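Local coordinates for C3-degrading proteinase (CppA protein) (Streptococcus pneumoniae, PDB 3E0R) that probably degrades complement component C3 and is built of two halves, both of the glyoxalase clan, at residues 27-32 against 44-49; 32-37 against 151-156; 213-218 against 237-242; 10-15 against 173-178; 122-125 against 129-132. All coordinates share one frame; numbering follows the deposited sequence.

Contact 1 (27-32 against 44-49)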
# COMPACT_ATOMS: atom_id res chain seq x y z
N PHE A 27 -4.79 7.61 -11.61
CA PHE A 27 -5.03 6.18 -11.36
C PHE A 27 -5.74 6.01 -10.01
O PHE A 27 -6.83 5.44 -9.93
CB PHE A 27 -3.68 5.40 -11.43
CG PHE A 27 -3.80 3.94 -11.13
CD1 PHE A 27 -4.39 3.08 -12.06
CD2 PHE A 27 -3.36 3.43 -9.94
CE1 PHE A 27 -4.52 1.74 -11.79
CE2 PHE A 27 -3.49 2.09 -9.65
CZ PHE A 27 -4.04 1.24 -10.56
N TYR A 28 -5.13 6.56 -8.96
CA TYR A 28 -5.59 6.27 -7.61
C TYR A 28 -6.86 7.04 -7.24
O TYR A 28 -7.76 6.52 -6.56
CB TYR A 28 -4.47 6.56 -6.64
CG TYR A 28 -3.45 5.47 -6.61
CD1 TYR A 28 -3.72 4.27 -5.97
CD2 TYR A 28 -2.17 5.66 -7.15
CE1 TYR A 28 -2.75 3.24 -5.92
CE2 TYR A 28 -1.18 4.63 -7.10
CZ TYR A 28 -1.51 3.43 -6.50
OH TYR A 28 -0.57 2.45 -6.43
N ILE A 29 -6.95 8.25 -7.78
CA ILE A 29 -8.07 9.13 -7.51
C ILE A 29 -9.15 8.89 -8.54
O ILE A 29 -10.24 8.47 -8.20
CB ILE A 29 -7.67 10.65 -7.48
CG1 ILE A 29 -6.70 10.91 -6.33
CG2 ILE A 29 -8.89 11.53 -7.30
CD1 ILE A 29 -5.89 12.15 -6.52
N GLU A 30 -8.82 9.14 -9.81
CA GLU A 30 -9.85 9.10 -10.84
C GLU A 30 -10.28 7.67 -11.09
O GLU A 30 -11.47 7.38 -11.16
CB GLU A 30 -9.44 9.75 -12.16
CG GLU A 30 -8.35 10.82 -12.09
CD GLU A 30 -8.81 12.25 -12.27
OE1 GLU A 30 -9.05 12.62 -13.44
OE2 GLU A 30 -8.86 12.99 -11.25
N THR A 31 -9.33 6.77 -11.23
CA THR A 31 -9.70 5.41 -11.63
C THR A 31 -10.24 4.68 -10.39
O THR A 31 -11.41 4.25 -10.39
CB THR A 31 -8.54 4.70 -12.40
OG1 THR A 31 -8.16 5.54 -13.51
CG2 THR A 31 -8.95 3.30 -12.93
N LEU A 32 -9.45 4.65 -9.30
CA LEU A 32 -9.80 3.80 -8.16
C LEU A 32 -10.79 4.38 -7.16
O LEU A 32 -11.40 3.64 -6.42
CB LEU A 32 -8.53 3.29 -7.45
CG LEU A 32 -7.64 2.33 -8.28
CD1 LEU A 32 -6.47 1.78 -7.41
CD2 LEU A 32 -8.46 1.23 -8.96
N LEU A 44 1.58 12.93 -2.23
CA LEU A 44 0.18 12.82 -2.21
C LEU A 44 -0.24 11.84 -1.07
O LEU A 44 0.18 10.65 -0.98
CB LEU A 44 -0.23 12.37 -3.61
CG LEU A 44 -1.70 12.09 -3.89
CD1 LEU A 44 -2.58 13.32 -3.67
CD2 LEU A 44 -1.81 11.52 -5.30
N SER A 45 -1.06 12.39 -0.20
CA SER A 45 -1.64 11.68 0.91
C SER A 45 -2.97 11.21 0.41
O SER A 45 -3.78 12.03 0.08
CB SER A 45 -1.83 12.66 2.11
OG SER A 45 -2.26 12.01 3.29
N LEU A 46 -3.18 9.89 0.33
CA LEU A 46 -4.44 9.30 -0.12
C LEU A 46 -5.19 8.55 1.01
O LEU A 46 -4.60 7.92 1.87
CB LEU A 46 -4.23 8.33 -1.32
CG LEU A 46 -3.51 8.89 -2.57
CD1 LEU A 46 -2.85 7.74 -3.33
CD2 LEU A 46 -4.54 9.69 -3.42
N GLY A 47 -6.52 8.61 0.93
CA GLY A 47 -7.40 7.97 1.89
C GLY A 47 -8.80 7.89 1.32
O GLY A 47 -8.95 7.78 0.15
N ASP A 48 -9.81 7.94 2.18
CA ASP A 48 -11.23 7.78 1.78
C ASP A 48 -12.04 8.89 2.44
O ASP A 48 -11.50 9.96 2.77
CB ASP A 48 -11.75 6.33 2.08
CG ASP A 48 -11.62 5.94 3.57
OD1 ASP A 48 -11.59 6.84 4.41
OD2 ASP A 48 -11.54 4.73 3.88
N GLN A 49 -13.33 8.68 2.63
CA GLN A 49 -14.17 9.73 3.15
C GLN A 49 -14.12 9.79 4.62
O GLN A 49 -14.71 10.67 5.18
CB GLN A 49 -15.63 9.58 2.82
CG GLN A 49 -15.91 8.88 1.58
CD GLN A 49 -16.24 9.79 0.44
OE1 GLN A 49 -15.58 10.86 0.26
NE2 GLN A 49 -17.25 9.38 -0.39
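Leu46 reaches out of its strand with both methyls and meets two consecutive residues of the helix, Tyr28 and Ile29. This is helix-on-sheet packing inside a beta-alpha-beta-beta-beta unit like that of the glyoxalase clan: helix 21-31 follows strand 9-18 and lies against the sheet that strands 35-39, 43-47 and 53-59 then build. The short axes pass 10.1 Å apart at 45°, and apolar side chains span the distance. CD1 of Leu46 sits 3.9 Å from CB of Tyr28 and almost as near its CG, so it touches the root of the aromatic side chain and not the hydroxyl end, which runs on away from the strand. Leu44, two residues earlier on the same side of the strand, turns CD2 to CD1 of Ile29 at 4.3 Å.

Further out, Leu55 and Leu57 of the next strand pack against both Tyr28 and Leu46, and Phe27 puts CD2 3.6 Å above the centre of the Tyr28 ring. Residues 27-31 form a wider, pi-type turn, with Leu32 N bonding to Phe27 O. Ile29 has CG1 anti to its carbonyl carbon (chi1 -64°), which places CG1 3.8 Å from Leu46 CD2.

Contact 2 (32-37 against 151-156)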
# COMPACT_ATOMS: atom_id res chain seq x y z
N LEU A 32 -9.45 4.65 -9.30
CA LEU A 32 -9.80 3.80 -8.16
C LEU A 32 -10.79 4.38 -7.16
O LEU A 32 -11.40 3.64 -6.42
CB LEU A 32 -8.53 3.29 -7.45
CG LEU A 32 -7.64 2.33 -8.28
CD1 LEU A 32 -6.47 1.78 -7.41
CD2 LEU A 32 -8.46 1.23 -8.96
N GLY A 33 -10.96 5.69 -7.15
CA GLY A 33 -11.93 6.32 -6.26
C GLY A 33 -11.42 6.81 -4.91
O GLY A 33 -12.22 7.12 -4.03
N MSE A 34 -10.10 6.87 -4.74
CA MSE A 34 -9.49 7.46 -3.52
C MSE A 34 -9.54 9.01 -3.47
O MSE A 34 -9.59 9.69 -4.48
CB MSE A 34 -8.03 7.00 -3.37
CG MSE A 34 -7.87 5.47 -3.41
SE MSE A 34 -6.10 4.89 -2.87
CE MSE A 34 -6.25 2.92 -3.15
N LYS A 35 -9.46 9.53 -2.27
CA LYS A 35 -9.50 10.92 -1.95
C LYS A 35 -8.09 11.48 -1.59
O LYS A 35 -7.34 10.89 -0.83
CB LYS A 35 -10.43 11.06 -0.75
CG LYS A 35 -10.78 12.48 -0.37
CD LYS A 35 -11.72 12.52 0.85
CE LYS A 35 -12.07 13.97 1.30
NZ LYS A 35 -12.55 14.83 0.20
N ALA A 36 -7.76 12.66 -2.14
CA ALA A 36 -6.51 13.34 -1.86
C ALA A 36 -6.76 14.04 -0.58
O ALA A 36 -7.73 14.83 -0.48
CB ALA A 36 -6.19 14.38 -2.97
N LEU A 37 -5.93 13.78 0.41
CA LEU A 37 -6.14 14.35 1.70
C LEU A 37 -5.30 15.59 1.89
O LEU A 37 -5.73 16.61 2.38
CB LEU A 37 -5.80 13.29 2.74
CG LEU A 37 -6.49 11.94 2.59
CD1 LEU A 37 -5.95 11.06 3.62
CD2 LEU A 37 -7.99 12.07 2.69
N PHE A 151 -12.48 2.20 2.76
CA PHE A 151 -11.62 1.07 2.43
C PHE A 151 -10.46 0.95 3.45
O PHE A 151 -10.15 1.88 4.20
CB PHE A 151 -11.11 1.13 0.96
CG PHE A 151 -10.10 2.22 0.68
CD1 PHE A 151 -8.75 2.04 0.95
CD2 PHE A 151 -10.49 3.43 0.14
CE1 PHE A 151 -7.83 3.03 0.73
CE2 PHE A 151 -9.57 4.45 -0.09
CZ PHE A 151 -8.25 4.25 0.22
N GLU A 152 -9.81 -0.22 3.42
CA GLU A 152 -8.74 -0.61 4.34
C GLU A 152 -7.66 -1.16 3.43
O GLU A 152 -7.94 -1.98 2.56
CB GLU A 152 -9.26 -1.70 5.30
CG GLU A 152 -8.81 -1.62 6.71
CD GLU A 152 -9.99 -1.38 7.75
OE1 GLU A 152 -10.65 -2.40 8.13
OE2 GLU A 152 -10.22 -0.20 8.21
N ILE A 153 -6.42 -0.73 3.65
CA ILE A 153 -5.26 -1.18 2.91
C ILE A 153 -4.62 -2.33 3.65
O ILE A 153 -4.43 -2.29 4.85
CB ILE A 153 -4.18 -0.07 2.73
CG1 ILE A 153 -4.74 1.10 1.95
CG2 ILE A 153 -2.85 -0.58 2.05
CD1 ILE A 153 -5.24 0.84 0.69
N SER A 154 -4.28 -3.37 2.93
CA SER A 154 -3.28 -4.30 3.45
C SER A 154 -2.35 -4.60 2.30
O SER A 154 -2.48 -4.01 1.21
CB SER A 154 -3.97 -5.54 4.03
OG SER A 154 -4.73 -6.23 3.08
N MSE A 155 -1.39 -5.49 2.51
CA MSE A 155 -0.47 -5.80 1.40
C MSE A 155 0.22 -7.15 1.49
O MSE A 155 0.37 -7.73 2.58
CB MSE A 155 0.59 -4.70 1.36
CG MSE A 155 1.53 -4.77 2.51
SE MSE A 155 2.28 -3.05 2.86
CE MSE A 155 0.91 -2.42 4.12
N GLU A 156 0.67 -7.63 0.35
CA GLU A 156 1.55 -8.77 0.30
C GLU A 156 2.92 -8.23 -0.05
O GLU A 156 3.03 -7.39 -0.95
CB GLU A 156 1.08 -9.78 -0.71
CG GLU A 156 -0.10 -10.56 -0.26
CD GLU A 156 -0.97 -11.05 -1.39
OE1 GLU A 156 -0.59 -10.99 -2.57
OE2 GLU A 156 -2.06 -11.56 -1.06
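Met34 and Phe151 cross at about a right angle, the straight selenomethionine chain passing the CZ end of the ring obliquely. The selenium of Met34 lies 4.8 Å from the centroid of the Phe151 ring and 52° off the ring normal, an oblique Met-aromatic contact. Three successive atoms of the chain share the ring's outer end: Met34 CG and SE are each 3.8 Å from Phe151 CZ, and Met34 CE is 4.1 Å from the same atom. The extended chain beyond CG, with chi3 at -177°, lays these atoms along the ring end.

The pair joins the two mixed sheets of the molecule. Met34 leads into strand 35-39, at one edge of the eight-stranded sheet, while Phe151 opens strand 151-159 of the seven-stranded one; the first belongs to the N-terminal half of the protein, the second to the C-terminal half. Gly33, with positive phi, takes the chain out of helix 21-31 just before Met34.

Phe151 is fixed from its backbone side as well, since its N is hydrogen-bonded to Asp48 OD2 and its O to Lys54 NZ. With CG between the backbone N and the carbonyl carbon (chi1 70°), the ring is carried toward Met34, and CG1 of Ile153 sits at the ring edge, in its plane. Ile153 also gives CD1 to the end of the selenomethionine, 4.5 Å from Met34 CE.

Contact 3 (213-218 against 237-242)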
# COMPACT_ATOMS: atom_id res chain seq x y z
N GLN A 213 16.21 -0.44 21.23
CA GLN A 213 16.56 -1.86 21.46
C GLN A 213 16.32 -2.78 20.28
O GLN A 213 17.21 -3.53 19.91
CB GLN A 213 15.80 -2.35 22.66
CG GLN A 213 16.05 -3.76 23.00
CD GLN A 213 15.48 -4.13 24.35
OE1 GLN A 213 15.49 -5.31 24.71
NE2 GLN A 213 15.00 -3.12 25.13
N LYS A 214 15.12 -2.75 19.72
CA LYS A 214 14.77 -3.50 18.48
C LYS A 214 15.76 -3.32 17.30
O LYS A 214 16.26 -4.30 16.74
CB LYS A 214 13.35 -3.12 18.05
CG LYS A 214 12.72 -4.06 17.00
CD LYS A 214 11.22 -3.75 16.86
CE LYS A 214 10.65 -4.25 15.54
NZ LYS A 214 10.62 -5.75 15.53
N PHE A 215 16.06 -2.07 16.98
CA PHE A 215 16.90 -1.67 15.83
C PHE A 215 18.35 -1.36 16.16
O PHE A 215 19.05 -0.80 15.35
CB PHE A 215 16.28 -0.43 15.18
CG PHE A 215 14.97 -0.69 14.61
CD1 PHE A 215 14.86 -1.33 13.38
CD2 PHE A 215 13.83 -0.40 15.34
CE1 PHE A 215 13.63 -1.61 12.86
CE2 PHE A 215 12.60 -0.66 14.83
CZ PHE A 215 12.48 -1.28 13.58
N GLU A 216 18.77 -1.76 17.36
CA GLU A 216 20.12 -1.61 17.86
C GLU A 216 21.20 -2.07 16.86
O GLU A 216 22.28 -1.48 16.79
CB GLU A 216 20.23 -2.44 19.15
CG GLU A 216 21.17 -1.95 20.25
CD GLU A 216 21.18 -2.90 21.49
OE1 GLU A 216 20.56 -4.01 21.42
OE2 GLU A 216 21.79 -2.54 22.53
N SER A 217 20.90 -3.12 16.10
CA SER A 217 21.85 -3.67 15.11
C SER A 217 21.93 -2.87 13.79
O SER A 217 22.42 -3.40 12.76
CB SER A 217 21.47 -5.13 14.76
OG SER A 217 20.31 -5.20 13.93
N THR A 218 21.47 -1.62 13.81
CA THR A 218 21.14 -0.90 12.57
C THR A 218 21.10 0.66 12.72
O THR A 218 21.19 1.22 13.82
CB THR A 218 19.79 -1.47 12.01
OG1 THR A 218 19.69 -1.25 10.59
CG2 THR A 218 18.58 -0.85 12.71
N VAL A 237 13.39 -1.03 3.23
CA VAL A 237 12.17 -0.26 3.49
C VAL A 237 12.29 0.43 4.89
O VAL A 237 12.55 -0.19 5.94
CB VAL A 237 10.91 -1.17 3.39
CG1 VAL A 237 9.59 -0.43 3.71
CG2 VAL A 237 10.83 -1.84 1.95
N GLU A 238 12.13 1.73 4.87
CA GLU A 238 12.02 2.52 6.06
C GLU A 238 10.79 2.21 6.90
O GLU A 238 9.70 2.01 6.37
CB GLU A 238 12.02 4.01 5.67
CG GLU A 238 13.41 4.42 5.16
CD GLU A 238 13.48 5.89 4.86
OE1 GLU A 238 12.39 6.51 4.91
OE2 GLU A 238 14.60 6.41 4.56
N LEU A 239 10.96 2.21 8.21
CA LEU A 239 9.89 1.84 9.17
C LEU A 239 9.74 2.99 10.12
O LEU A 239 10.59 3.20 10.96
CB LEU A 239 10.24 0.55 9.93
CG LEU A 239 10.57 -0.68 9.05
CD1 LEU A 239 11.17 -1.76 9.92
CD2 LEU A 239 9.36 -1.15 8.18
N TRP A 240 8.65 3.74 9.96
CA TRP A 240 8.42 4.95 10.73
C TRP A 240 7.32 4.67 11.75
O TRP A 240 6.23 4.18 11.41
CB TRP A 240 8.07 6.06 9.75
CG TRP A 240 7.64 7.46 10.27
CD1 TRP A 240 6.59 7.75 11.14
CD2 TRP A 240 8.15 8.74 9.82
NE1 TRP A 240 6.43 9.12 11.24
CE2 TRP A 240 7.37 9.75 10.46
CE3 TRP A 240 9.15 9.12 8.91
CZ2 TRP A 240 7.59 11.12 10.25
CZ3 TRP A 240 9.40 10.50 8.70
CH2 TRP A 240 8.61 11.49 9.38
N PHE A 241 7.62 4.99 13.02
CA PHE A 241 6.65 4.87 14.11
C PHE A 241 6.35 6.24 14.75
O PHE A 241 7.27 7.00 15.09
CB PHE A 241 7.18 3.93 15.21
CG PHE A 241 7.63 2.58 14.72
CD1 PHE A 241 6.87 1.47 14.93
CD2 PHE A 241 8.84 2.42 14.09
CE1 PHE A 241 7.29 0.23 14.49
CE2 PHE A 241 9.28 1.17 13.65
CZ PHE A 241 8.51 0.09 13.83
N GLU A 242 5.05 6.54 14.92
CA GLU A 242 4.60 7.71 15.64
C GLU A 242 3.22 7.45 16.31
O GLU A 242 2.54 6.49 15.98
CB GLU A 242 4.58 8.95 14.73
CG GLU A 242 3.65 8.92 13.55
CD GLU A 242 3.55 10.29 12.81
OE1 GLU A 242 2.41 10.63 12.35
OE2 GLU A 242 4.59 11.01 12.66
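Leu239 and Phe241, alternate residues of strand 238-243, point to the same side and meet the ring of Phe215, which comes down from the end of helix 208-214. Val237 leads into the strand with its N bonded to Asn235 OD1, and Glu238 turns to the other side. Leu239 makes the first touch. Its CD1 comes to the ring edge of Phe215, near the ring plane, 3.8 Å from CE1 and 3.9 Å from CZ, and the two side chains cross at about a right angle.

Trp240 faces away from Phe215 and is tied to its own strand: NE1 gives a hydrogen bond to Glu242 OE2 (3.0 Å, 162° at the hydrogen). The acceptor lies in the indole plane, yet the carboxylate is met from above its own plane. Phe241 is back on the Phe215 side. The two aromatic side chains approach from opposite directions, and CE2 of Phe241 lies 4.0 Å from both CE2 and CZ of Phe215, in an oblique meeting. Glu242 lays its CG at the indole edge.

Phe215 CG is anti to the carbonyl carbon (chi1 -64°), which points the ring at the strand, and Lys214 CG lies 4.0 Å above one ring face. At Phe215 the chain leaves the helix, in a type I beta turn from Phe215 to Thr218. The ring also meets Phe166 of a loop. Helix 208-214 thus rests through Phe215 on an aromatic patch of the eight-stranded sheet, Phe229, Phe241 and Phe201, where strand 238-243 runs between strands 196-203 and 228-232.

Contact 4 (10-15 against 173-178)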
# COMPACT_ATOMS: atom_id res chain seq x y z
N VAL A 10 -2.04 0.71 15.45
CA VAL A 10 -3.37 1.17 15.15
C VAL A 10 -3.64 1.14 13.61
O VAL A 10 -4.70 0.70 13.17
CB VAL A 10 -3.56 2.62 15.73
CG1 VAL A 10 -4.71 3.35 15.04
CG2 VAL A 10 -3.76 2.54 17.23
N ARG A 11 -2.65 1.57 12.81
CA ARG A 11 -2.74 1.53 11.37
C ARG A 11 -1.36 1.50 10.71
O ARG A 11 -0.44 2.09 11.19
CB ARG A 11 -3.50 2.76 10.88
CG ARG A 11 -3.97 2.65 9.42
CD ARG A 11 -5.20 3.58 9.17
NE ARG A 11 -4.80 4.97 9.03
CZ ARG A 11 -4.98 5.94 9.96
NH1 ARG A 11 -4.53 7.16 9.66
NH2 ARG A 11 -5.59 5.72 11.13
N ILE A 12 -1.25 0.78 9.59
CA ILE A 12 -0.03 0.75 8.77
C ILE A 12 -0.30 1.46 7.46
O ILE A 12 -1.29 1.13 6.74
CB ILE A 12 0.49 -0.70 8.55
CG1 ILE A 12 0.54 -1.47 9.89
CG2 ILE A 12 1.90 -0.67 7.88
CD1 ILE A 12 0.99 -2.93 9.77
N ILE A 13 0.54 2.47 7.16
CA ILE A 13 0.45 3.23 5.90
C ILE A 13 1.73 3.03 5.02
O ILE A 13 2.84 3.45 5.39
CB ILE A 13 0.19 4.72 6.14
CG1 ILE A 13 -1.05 4.91 7.04
CG2 ILE A 13 -0.06 5.48 4.85
CD1 ILE A 13 -0.86 6.01 8.02
N PRO A 14 1.56 2.36 3.86
CA PRO A 14 2.62 2.21 2.88
C PRO A 14 2.81 3.49 2.09
O PRO A 14 1.86 4.28 1.95
CB PRO A 14 2.11 1.11 1.98
CG PRO A 14 0.58 1.23 2.10
CD PRO A 14 0.28 1.73 3.44
N THR A 15 4.08 3.74 1.73
CA THR A 15 4.49 4.77 0.79
C THR A 15 5.06 4.03 -0.39
O THR A 15 6.02 3.25 -0.25
CB THR A 15 5.60 5.74 1.33
OG1 THR A 15 5.10 6.47 2.48
CG2 THR A 15 6.09 6.71 0.19
N GLY A 173 0.20 -8.42 12.19
CA GLY A 173 -1.13 -8.95 12.04
C GLY A 173 -1.44 -9.40 10.63
O GLY A 173 -0.59 -10.00 9.96
N ALA A 174 -2.67 -9.09 10.20
CA ALA A 174 -3.20 -9.44 8.89
C ALA A 174 -2.96 -8.37 7.80
O ALA A 174 -3.10 -8.65 6.60
CB ALA A 174 -4.73 -9.75 9.00
N SER A 175 -2.61 -7.14 8.22
CA SER A 175 -2.31 -6.04 7.29
C SER A 175 -1.15 -6.37 6.38
O SER A 175 -1.06 -5.81 5.29
CB SER A 175 -1.95 -4.76 8.04
OG SER A 175 -3.02 -4.35 8.85
N LEU A 176 -0.29 -7.29 6.81
CA LEU A 176 0.95 -7.58 6.09
C LEU A 176 1.28 -9.08 5.94
O LEU A 176 1.45 -9.78 6.90
CB LEU A 176 2.03 -6.90 6.84
CG LEU A 176 2.99 -6.12 6.02
CD1 LEU A 176 3.47 -4.86 6.83
CD2 LEU A 176 4.08 -7.20 5.56
N ASP A 177 1.36 -9.53 4.70
CA ASP A 177 1.62 -10.92 4.36
C ASP A 177 2.98 -11.01 3.64
O ASP A 177 3.15 -10.36 2.61
CB ASP A 177 0.51 -11.36 3.42
CG ASP A 177 0.30 -12.82 3.44
OD1 ASP A 177 0.39 -13.38 4.56
OD2 ASP A 177 -0.00 -13.41 2.35
N PHE A 178 3.93 -11.80 4.15
CA PHE A 178 5.23 -11.94 3.49
C PHE A 178 5.26 -13.16 2.58
O PHE A 178 5.01 -14.26 3.00
CB PHE A 178 6.39 -12.06 4.49
CG PHE A 178 6.78 -10.78 5.12
CD1 PHE A 178 7.35 -9.77 4.37
CD2 PHE A 178 6.56 -10.56 6.47
CE1 PHE A 178 7.70 -8.57 4.95
CE2 PHE A 178 6.91 -9.34 7.05
CZ PHE A 178 7.49 -8.37 6.30
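Leu176, one of the two residues that Ile12 touches, also covers a flat group: its CD2 rests 3.7 Å above one face of the Phe178 ring, offset toward the rim. The other planar side chain near the contact, the guanidinium of Arg11, belongs to the opposite side of its strand, where NE gives a hydrogen bond to Glu53 O; neither flat group bridges the two segments. What does bridge them is aliphatic. The contact brings strand 9-18 of the eight-stranded sheet up to strand 176-180, an outermost strand of the seven-stranded sheet, and so joins the N-terminal and C-terminal halves of the protein, both of the glyoxalase clan.

Ile12 carries the whole of it on one atom. CD1 meets the side chain of Leu176 at CD1, 4.3 Å away, and touches Ser175 as well. The long branch of Ile12 projects because CG1 is anti to the carbonyl carbon (chi1 -48°) and CD1 continues the chain fully extended (chi2 178°). Leu176 also packs on Leu157 of the neighbouring strand 151-159 and on Leu167.

The strand that presents Ile12 carries a classic beta bulge at Val10 and Arg11, both facing Leu202, and the chain turns a corner at Val10. In segment 173-178, Gly173 has positive phi as the chain leaves helix 169-172, and a short loop through Ala174 brings Ser175 round to the strand. Ser175 is met chiefly through its CB, 3.9 Å from Ile12 CD1.

Contact 5 (122-125 against 129-132)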
# COMPACT_ATOMS: atom_id res chain seq x y z
N HIS A 122 -11.30 -5.38 -3.67
CA HIS A 122 -12.25 -6.41 -3.38
C HIS A 122 -13.10 -5.99 -2.19
O HIS A 122 -12.88 -4.96 -1.61
CB HIS A 122 -11.52 -7.74 -3.09
CG HIS A 122 -10.91 -7.80 -1.73
ND1 HIS A 122 -11.58 -8.32 -0.64
CD2 HIS A 122 -9.71 -7.40 -1.27
CE1 HIS A 122 -10.82 -8.21 0.44
NE2 HIS A 122 -9.68 -7.65 0.09
N ALA A 123 -14.06 -6.82 -1.82
CA ALA A 123 -14.99 -6.49 -0.76
C ALA A 123 -15.25 -7.69 0.16
O ALA A 123 -16.29 -7.72 0.83
CB ALA A 123 -16.28 -6.01 -1.38
N GLU A 124 -14.31 -8.64 0.22
CA GLU A 124 -14.53 -9.97 0.82
C GLU A 124 -13.96 -10.00 2.22
O GLU A 124 -12.97 -9.30 2.51
CB GLU A 124 -13.84 -11.08 0.02
CG GLU A 124 -14.29 -11.30 -1.43
CD GLU A 124 -15.83 -11.40 -1.64
OE1 GLU A 124 -16.60 -11.89 -0.74
OE2 GLU A 124 -16.25 -10.96 -2.74
N ASP A 125 -14.57 -10.82 3.09
CA ASP A 125 -14.01 -11.09 4.42
C ASP A 125 -12.89 -12.14 4.30
O ASP A 125 -12.13 -12.40 5.23
CB ASP A 125 -15.07 -11.54 5.43
CG ASP A 125 -16.38 -10.78 5.28
OD1 ASP A 125 -16.79 -10.08 6.24
OD2 ASP A 125 -17.02 -10.90 4.21
N SER A 129 -12.10 -16.61 -1.33
CA SER A 129 -13.36 -16.90 -2.02
C SER A 129 -13.42 -16.33 -3.45
O SER A 129 -14.33 -16.64 -4.21
CB SER A 129 -14.56 -16.36 -1.20
OG SER A 129 -14.57 -14.93 -1.18
N LEU A 130 -12.47 -15.47 -3.82
CA LEU A 130 -12.50 -14.90 -5.18
C LEU A 130 -12.27 -15.97 -6.26
O LEU A 130 -11.31 -16.73 -6.19
CB LEU A 130 -11.48 -13.76 -5.36
CG LEU A 130 -11.61 -12.51 -4.50
CD1 LEU A 130 -10.41 -11.51 -4.78
CD2 LEU A 130 -13.00 -11.82 -4.67
N VAL A 131 -13.19 -16.00 -7.25
CA VAL A 131 -13.11 -16.82 -8.47
C VAL A 131 -13.02 -15.91 -9.72
O VAL A 131 -13.83 -15.03 -9.94
CB VAL A 131 -14.37 -17.72 -8.65
CG1 VAL A 131 -14.49 -18.80 -7.55
CG2 VAL A 131 -15.62 -16.86 -8.67
N GLU A 132 -12.05 -16.17 -10.58
CA GLU A 132 -11.88 -15.35 -11.78
C GLU A 132 -13.05 -15.48 -12.77
O GLU A 132 -13.34 -16.57 -13.20
CB GLU A 132 -10.60 -15.76 -12.50
CG GLU A 132 -10.22 -14.77 -13.57
CD GLU A 132 -8.83 -14.99 -14.13
OE1 GLU A 132 -7.95 -15.57 -13.42
OE2 GLU A 132 -8.62 -14.58 -15.29
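Glu124 and Leu130 form the tight part of this contact, with CG of Glu124 only 3.5 Å from CD2 of Leu130. The acid uses its methylene here. Its chi1 puts CG beside Leu130, and the bend at chi2 (-49°) folds the carboxylate back, with Glu124 OE2 3.9 Å from the same methyl. Ser129 comes in next to this, OG 3.6 Å from Glu124 CG; its polar partner is the backbone O of Asp126, not the acid. Deeper in, Leu130 brings CD1 to 4.3 Å from CB of His122, and Ala108 of strand 107-112 lies against both residues.

The other side of the contact is loose. Asp125 and Val131 are exposed and turn elsewhere, as does Glu132, which pairs with Arg99 through OE2. The two segments are the ends of a short connection from strand 118-122 to strand 131-132, an outermost strand of the seven-stranded sheet.

Within 122-125 Glu124 N donates to His122 ND1 (2.9 Å, 168° at the hydrogen) from 19° out of the imidazole plane; ND1 therefore acts as acceptor. The Glu124 carboxylate is held from the neighbouring loop, OE1 by Asn105 N and OE2 more weakly by Gly106 N. Two backbone N-H groups, one of them weakly bonded, would be expected to favour the charged form of this buried carboxylate, while its CG packs on Leu130.

Overall arrangement
The contacts spread along a molecule built on two mixed sheets. Contacts 1 and 2 share Leu32, lie about 7 Å apart between centres and touch directly, Ser45 O to Leu37 N and Asp48 OD2 to Phe151 N. Contact 4, about 12 Å from contact 2 between centres, joins it through strands 151-159 and 176-180, neighbours in the seven-stranded sheet. Contacts 2 and 4 tie the two sheets and the two halves of the protein together near the chain's centre. Contacts 3 and 5 lie far out, about 34 Å apart between centres, on opposite sides of that centre. Along the chain, contact 4 closes a long loop enclosing contacts 1, 2 and 5; contact 3 follows afterwards, within the C-terminal half.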